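Local coordinates for protein mevalonate kinase, putative (Leishmania major, PDB 2HFS) that probably phosphorylates (R)-mevalonate with ATP to give (R)-5-phosphomevalonate, an early step of isoprenoid and sterol biosynthesis, at residues 21-26 with 36-41. Numbering follows the deposited sequence.
Sequences KVILFG and AIVAGI
An antiparallel beta hairpin interrupted by a classic bulge joins Leu-24 and Phe-25 to Ile-37. Both successive N-H groups end on Ile-37 O: that of Phe-25 nearly straight at 172°, on a lone pair, that of Leu-24 bent to 133° though only 2.8 Å from N to O. Ahead of the bulge in strand 21-25, Val-22 and Ala-39 form a regular hydrogen-bonded pair, with Ala-39 N 2.8 Å from Val-22 O. Val-22, Phe-25, Ile-37 and Ala-39 share one face, where the small CB of Ala-39 takes Val-22 CG2 at 3.9 Å; the extra residue turns Leu-24 toward 36-41, and its CG packs 4.0 Å from Ala-39 CB. Ile-37 runs alongside Phe-25, its CD1 lying 3.9 Å from ring atom CD2; the flat ring reaches on to helices 216-239 and 242-258, which suits an aromatic to this buried face. On the opposite face Lys-21, with CG anti to its own N (chi1 173°), crosses Val-38, and its CG comes tightly within 3.3 Å of Val-38 CG1. Its long chain is apolar here, while NZ forms a salt bridge with Asp-158. Strand 166-172 pairs with the other edge of 36-41, making this hairpin part of the mixed sheet in a GHMP-kinase fold.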
# COMPACT_ATOMS: atom_id res chain seq x y z
N LYS A 21 0.75 -1.03 2.64
CA LYS A 21 1.70 -0.82 1.55
C LYS A 21 2.15 0.63 1.44
O LYS A 21 1.32 1.54 1.51
CB LYS A 21 1.05 -1.21 0.20
CG LYS A 21 1.93 -0.86 -1.01
CD LYS A 21 1.18 -0.11 -2.12
CE LYS A 21 0.53 1.20 -1.64
NZ LYS A 21 -0.03 1.99 -2.77
N VAL A 22 3.45 0.84 1.24
CA VAL A 22 3.94 2.15 0.80
C VAL A 22 4.86 1.97 -0.41
O VAL A 22 5.54 0.97 -0.53
CB VAL A 22 4.69 2.96 1.92
CG1 VAL A 22 3.87 3.02 3.21
CG2 VAL A 22 6.07 2.39 2.20
N ILE A 23 4.87 2.95 -1.31
CA ILE A 23 5.84 2.91 -2.39
C ILE A 23 7.08 3.68 -1.97
O ILE A 23 7.03 4.89 -1.71
CB ILE A 23 5.23 3.47 -3.69
CG1 ILE A 23 3.99 2.68 -4.08
CG2 ILE A 23 6.26 3.38 -4.80
CD1 ILE A 23 3.03 3.45 -4.94
N LEU A 24 8.20 2.96 -1.88
CA LEU A 24 9.45 3.58 -1.49
C LEU A 24 10.09 4.30 -2.66
O LEU A 24 10.55 5.44 -2.52
CB LEU A 24 10.42 2.56 -0.90
CG LEU A 24 10.04 1.99 0.47
CD1 LEU A 24 11.22 1.20 0.96
CD2 LEU A 24 9.67 3.11 1.45
N PHE A 25 10.10 3.64 -3.82
CA PHE A 25 10.61 4.23 -5.06
C PHE A 25 9.74 3.96 -6.26
O PHE A 25 9.24 2.85 -6.42
CB PHE A 25 12.00 3.69 -5.39
CG PHE A 25 13.07 4.14 -4.42
CD1 PHE A 25 13.83 5.28 -4.69
CD2 PHE A 25 13.31 3.43 -3.25
CE1 PHE A 25 14.80 5.71 -3.81
CE2 PHE A 25 14.30 3.86 -2.36
CZ PHE A 25 15.04 5.00 -2.64
N GLY A 26 9.54 4.98 -7.09
CA GLY A 26 9.19 4.77 -8.48
C GLY A 26 7.72 4.86 -8.87
O GLY A 26 7.36 4.43 -9.95
N ALA A 36 10.19 -0.29 -9.72
CA ALA A 36 9.69 0.35 -8.51
C ALA A 36 9.96 -0.53 -7.28
O ALA A 36 10.09 -1.74 -7.39
CB ALA A 36 8.18 0.65 -8.64
N ILE A 37 10.10 0.10 -6.12
CA ILE A 37 10.28 -0.63 -4.89
C ILE A 37 9.08 -0.31 -4.02
O ILE A 37 8.82 0.85 -3.67
CB ILE A 37 11.64 -0.29 -4.19
CG1 ILE A 37 12.84 -0.57 -5.12
CG2 ILE A 37 11.78 -1.07 -2.85
CD1 ILE A 37 14.25 -0.13 -4.58
N VAL A 38 8.32 -1.35 -3.71
CA VAL A 38 7.14 -1.26 -2.87
C VAL A 38 7.39 -2.03 -1.57
O VAL A 38 8.05 -3.09 -1.55
CB VAL A 38 5.88 -1.79 -3.58
CG1 VAL A 38 4.67 -1.64 -2.68
CG2 VAL A 38 5.65 -1.05 -4.89
N ALA A 39 6.86 -1.48 -0.49
CA ALA A 39 7.11 -2.05 0.81
C ALA A 39 5.79 -2.49 1.42
O ALA A 39 4.89 -1.66 1.62
CB ALA A 39 7.81 -1.05 1.68
N GLY A 40 5.67 -3.78 1.67
CA GLY A 40 4.54 -4.32 2.43
C GLY A 40 4.88 -4.24 3.90
O GLY A 40 5.79 -4.94 4.37
N ILE A 41 4.14 -3.42 4.64
CA ILE A 41 4.49 -3.09 6.02
C ILE A 41 3.96 -4.13 7.02
O ILE A 41 3.12 -4.97 6.66
CB ILE A 41 4.04 -1.66 6.36
CG1 ILE A 41 2.53 -1.47 6.19
CG2 ILE A 41 4.80 -0.61 5.47
CD1 ILE A 41 2.00 -0.22 6.94